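Topoisomerase I-like protein (Leishmania donovani, PDB 2B9S) probably relaxes supercoiled DNA by nicking one strand through a transient covalent link and resealing it, as the large subunit of a heterodimeric type IB topoisomerase. Local coordinates at residues 35-47 against 101-113. Residues are numbered along the deposited sequence; the frame is centred on the assembly and turned at random.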
# COMPACT_ATOMS: atom_id res chain seq x y z
N GLU D 35 14.44 -22.72 -6.65
CA GLU D 35 14.93 -23.39 -5.44
C GLU D 35 16.31 -22.82 -5.02
O GLU D 35 17.10 -22.41 -5.86
CB GLU D 35 15.00 -24.92 -5.69
N TYR D 36 16.59 -22.79 -3.71
CA TYR D 36 17.88 -22.26 -3.22
C TYR D 36 19.09 -23.05 -3.76
O TYR D 36 19.11 -24.27 -3.70
CB TYR D 36 17.94 -22.27 -1.68
CG TYR D 36 19.22 -21.64 -1.16
CD1 TYR D 36 19.48 -20.29 -1.39
CD2 TYR D 36 20.20 -22.41 -0.51
CE1 TYR D 36 20.65 -19.70 -0.96
CE2 TYR D 36 21.39 -21.81 -0.06
CZ TYR D 36 21.60 -20.45 -0.31
OH TYR D 36 22.73 -19.81 0.10
N GLU D 37 20.10 -22.34 -4.26
CA GLU D 37 21.35 -22.97 -4.74
C GLU D 37 22.51 -22.67 -3.80
O GLU D 37 23.05 -21.55 -3.80
CB GLU D 37 21.68 -22.52 -6.18
N PRO D 38 22.89 -23.65 -2.95
CA PRO D 38 23.94 -23.36 -1.96
C PRO D 38 25.29 -23.10 -2.60
O PRO D 38 25.60 -23.65 -3.65
CB PRO D 38 23.98 -24.63 -1.10
CG PRO D 38 22.76 -25.39 -1.44
CD PRO D 38 22.40 -25.04 -2.84
N HIS D 39 26.09 -22.26 -1.96
CA HIS D 39 27.42 -21.93 -2.47
C HIS D 39 28.50 -22.66 -1.68
O HIS D 39 29.65 -22.70 -2.09
CB HIS D 39 27.64 -20.41 -2.44
CG HIS D 39 27.18 -19.76 -1.17
ND1 HIS D 39 27.74 -20.04 0.05
CD2 HIS D 39 26.21 -18.84 -0.94
CE1 HIS D 39 27.14 -19.33 0.99
NE2 HIS D 39 26.20 -18.60 0.42
N GLY D 40 28.13 -23.20 -0.52
CA GLY D 40 29.08 -23.88 0.37
C GLY D 40 30.18 -23.04 1.00
O GLY D 40 31.17 -23.58 1.50
N ILE D 41 30.05 -21.71 0.94
CA ILE D 41 30.97 -20.81 1.65
C ILE D 41 30.69 -20.82 3.17
O ILE D 41 29.57 -20.56 3.59
CB ILE D 41 30.94 -19.34 1.09
CG1 ILE D 41 31.13 -19.31 -0.44
CG2 ILE D 41 32.01 -18.45 1.75
CD1 ILE D 41 32.42 -19.98 -0.95
N PRO D 42 31.68 -21.11 3.99
CA PRO D 42 31.48 -21.07 5.44
C PRO D 42 31.39 -19.65 6.02
O PRO D 42 31.77 -18.69 5.38
CB PRO D 42 32.70 -21.78 5.98
CG PRO D 42 33.74 -21.47 5.01
CD PRO D 42 33.09 -21.38 3.67
N ILE D 43 30.89 -19.55 7.24
CA ILE D 43 31.24 -18.44 8.11
C ILE D 43 32.24 -18.83 9.19
O ILE D 43 32.59 -19.99 9.33
CB ILE D 43 29.99 -17.79 8.74
CG1 ILE D 43 29.37 -18.68 9.80
CG2 ILE D 43 29.00 -17.41 7.70
CD1 ILE D 43 28.86 -17.94 10.98
N PHE D 44 32.71 -17.85 9.93
CA PHE D 44 33.59 -18.11 11.05
C PHE D 44 32.94 -17.66 12.35
O PHE D 44 32.57 -16.52 12.49
CB PHE D 44 34.94 -17.43 10.84
CG PHE D 44 35.80 -18.09 9.80
CD1 PHE D 44 35.56 -17.92 8.46
CD2 PHE D 44 36.86 -18.89 10.17
CE1 PHE D 44 36.34 -18.54 7.54
CE2 PHE D 44 37.63 -19.50 9.24
CZ PHE D 44 37.38 -19.33 7.92
N TYR D 45 32.79 -18.58 13.29
CA TYR D 45 32.25 -18.26 14.59
C TYR D 45 33.36 -18.29 15.64
O TYR D 45 34.11 -19.25 15.72
CB TYR D 45 31.11 -19.20 14.98
CG TYR D 45 30.47 -18.78 16.29
CD1 TYR D 45 29.56 -17.72 16.33
CD2 TYR D 45 30.81 -19.41 17.49
CE1 TYR D 45 28.98 -17.31 17.53
CE2 TYR D 45 30.23 -19.01 18.69
CZ TYR D 45 29.32 -17.96 18.70
OH TYR D 45 28.75 -17.56 19.89
N ASP D 46 33.45 -17.21 16.43
CA ASP D 46 34.54 -17.01 17.39
C ASP D 46 35.92 -17.43 16.84
O ASP D 46 36.72 -18.07 17.54
CB ASP D 46 34.21 -17.70 18.71
CG ASP D 46 35.03 -17.18 19.87
OD1 ASP D 46 35.64 -16.08 19.75
OD2 ASP D 46 35.06 -17.89 20.91
N GLY D 47 36.19 -17.06 15.58
CA GLY D 47 37.43 -17.44 14.89
C GLY D 47 37.53 -18.82 14.25
O GLY D 47 38.46 -19.06 13.49
N LEU D 101 29.88 -12.62 17.60
CA LEU D 101 30.99 -13.52 17.32
C LEU D 101 30.91 -14.21 15.95
O LEU D 101 31.80 -15.00 15.61
CB LEU D 101 31.11 -14.58 18.43
CG LEU D 101 31.43 -14.07 19.83
CD1 LEU D 101 31.61 -15.24 20.77
CD2 LEU D 101 32.69 -13.21 19.81
N CYS D 102 29.87 -13.90 15.17
CA CYS D 102 29.71 -14.44 13.81
C CYS D 102 30.39 -13.54 12.81
O CYS D 102 30.12 -12.35 12.79
CB CYS D 102 28.24 -14.53 13.42
SG CYS D 102 27.22 -15.60 14.40
N ASP D 103 31.24 -14.10 11.96
CA ASP D 103 31.90 -13.33 10.91
C ASP D 103 31.40 -13.82 9.55
O ASP D 103 31.71 -14.92 9.11
CB ASP D 103 33.40 -13.50 11.03
CG ASP D 103 34.20 -12.58 10.12
OD1 ASP D 103 33.65 -11.99 9.17
OD2 ASP D 103 35.41 -12.46 10.37
N PHE D 104 30.63 -12.96 8.88
CA PHE D 104 29.97 -13.29 7.62
C PHE D 104 30.76 -12.88 6.41
O PHE D 104 30.26 -12.96 5.30
CB PHE D 104 28.62 -12.59 7.55
CG PHE D 104 27.64 -13.03 8.60
CD1 PHE D 104 26.83 -14.14 8.38
CD2 PHE D 104 27.51 -12.31 9.80
CE1 PHE D 104 25.91 -14.56 9.34
CE2 PHE D 104 26.59 -12.72 10.79
CZ PHE D 104 25.79 -13.85 10.55
N GLU D 105 32.00 -12.45 6.62
CA GLU D 105 32.81 -11.84 5.56
C GLU D 105 33.05 -12.73 4.30
O GLU D 105 32.95 -12.23 3.17
CB GLU D 105 34.12 -11.28 6.15
CG GLU D 105 34.84 -10.26 5.26
CD GLU D 105 33.97 -9.03 4.86
OE1 GLU D 105 32.91 -8.74 5.48
OE2 GLU D 105 34.37 -8.34 3.91
N PRO D 106 33.38 -14.03 4.49
CA PRO D 106 33.51 -14.86 3.27
C PRO D 106 32.23 -14.87 2.40
O PRO D 106 32.31 -14.82 1.18
CB PRO D 106 33.83 -16.26 3.83
CG PRO D 106 34.40 -16.02 5.19
CD PRO D 106 33.67 -14.81 5.71
N ILE D 107 31.05 -14.92 3.02
CA ILE D 107 29.82 -14.90 2.25
C ILE D 107 29.59 -13.52 1.61
O ILE D 107 29.22 -13.44 0.43
CB ILE D 107 28.59 -15.33 3.05
CG1 ILE D 107 28.72 -16.80 3.48
CG2 ILE D 107 27.31 -15.01 2.24
CD1 ILE D 107 27.62 -17.29 4.43
N TYR D 108 29.79 -12.45 2.38
CA TYR D 108 29.71 -11.10 1.82
C TYR D 108 30.58 -10.93 0.58
O TYR D 108 30.14 -10.41 -0.43
CB TYR D 108 30.12 -10.04 2.84
CG TYR D 108 29.95 -8.63 2.30
CD1 TYR D 108 31.04 -7.79 2.13
CD2 TYR D 108 28.68 -8.16 1.94
CE1 TYR D 108 30.88 -6.50 1.65
CE2 TYR D 108 28.50 -6.88 1.44
CZ TYR D 108 29.61 -6.05 1.30
OH TYR D 108 29.43 -4.76 0.80
N GLN D 109 31.84 -11.34 0.70
CA GLN D 109 32.79 -11.25 -0.40
C GLN D 109 32.36 -12.09 -1.60
O GLN D 109 32.46 -11.63 -2.73
CB GLN D 109 34.20 -11.62 0.07
CG GLN D 109 34.76 -10.61 1.09
CD GLN D 109 34.81 -9.20 0.55
OE1 GLN D 109 34.98 -8.98 -0.66
NE2 GLN D 109 34.66 -8.22 1.43
N TRP D 110 31.86 -13.31 -1.35
CA TRP D 110 31.22 -14.14 -2.40
C TRP D 110 30.14 -13.35 -3.13
O TRP D 110 30.09 -13.33 -4.35
CB TRP D 110 30.63 -15.42 -1.79
CG TRP D 110 29.79 -16.23 -2.76
CD1 TRP D 110 30.24 -17.17 -3.67
CD2 TRP D 110 28.36 -16.17 -2.93
NE1 TRP D 110 29.18 -17.69 -4.37
CE2 TRP D 110 28.02 -17.10 -3.95
CE3 TRP D 110 27.34 -15.43 -2.32
CZ2 TRP D 110 26.70 -17.31 -4.37
CZ3 TRP D 110 26.02 -15.64 -2.74
CH2 TRP D 110 25.72 -16.57 -3.77
N HIS D 111 29.26 -12.70 -2.37
CA HIS D 111 28.18 -11.89 -2.93
C HIS D 111 28.67 -10.73 -3.83
O HIS D 111 28.03 -10.41 -4.84
CB HIS D 111 27.25 -11.40 -1.80
CG HIS D 111 26.58 -10.08 -2.08
ND1 HIS D 111 25.49 -9.96 -2.91
CD2 HIS D 111 26.87 -8.83 -1.64
CE1 HIS D 111 25.12 -8.69 -2.96
NE2 HIS D 111 25.95 -7.99 -2.21
N LEU D 112 29.78 -10.10 -3.46
CA LEU D 112 30.37 -9.00 -4.25
C LEU D 112 30.97 -9.50 -5.55
O LEU D 112 30.99 -8.77 -6.54
CB LEU D 112 31.44 -8.25 -3.45
CG LEU D 112 31.08 -7.38 -2.25
CD1 LEU D 112 32.34 -6.66 -1.77
CD2 LEU D 112 29.98 -6.36 -2.56
N VAL D 113 31.49 -10.72 -5.53
CA VAL D 113 31.99 -11.39 -6.74
C VAL D 113 30.82 -11.73 -7.67
O VAL D 113 30.92 -11.55 -8.88
CB VAL D 113 32.84 -12.65 -6.37
CG1 VAL D 113 33.15 -13.51 -7.60
CG2 VAL D 113 34.13 -12.23 -5.68
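Leu101 O takes a hydrogen bond from Asp46 N at 2.9 Å and a longer C-H...O contact from Tyr45 CA. Phe44 and Asp103 form the neighbouring antiparallel hydrogen-bonded pair, in which Asp103 N reaches Phe44 O at 2.8 Å and Phe44 N bonds back to Asp103 O. Strand 43-45 is thereby the middle strand of a small three-stranded sheet, with 48-50 along its other edge.

In the non-hydrogen-bonded pair, Cys102 SG lies in the plane of the Tyr45 ring, at its edge, 3.7 Å from CD1. With CG opposite the backbone N (chi1 -175°), the tyrosine extends past Leu101, whose CB approaches CE1 obliquely; its hydroxyl bonds to Arg97 N. On the other sheet face, Pro106 CG meets the edge of the Phe44 ring near CE1.

Toward the helix, residues 39-43 run along the first turns of helix 105-119. Ile43 CG2 touches Ile107 CD1 at 3.6 Å, while Ile41 CG2 packs on Pro106 CB and its CG1 lies against Trp110 CD1. His39 CB and CD2 sit over one face of the Trp110 indole, the imidazole inclined 46° to the six-membered ring. The imidazole's rotation is fixed at both nitrogens: ND1 accepts Ile41 N in the ring plane at 3.0 Å, and NE2 bonds to Thr61 OG1 of helix 54-64.

Asp103 OD1 accepts Glu105 N in an Asx turn where the strand gives way to the helix. Backbone bonds thus set the strand register, while apolar packing and a doubly held histidine seat the preceding loop on the helix, within the DNA-binding fragment and about 11 Å from the bound DNA at the nearest atoms.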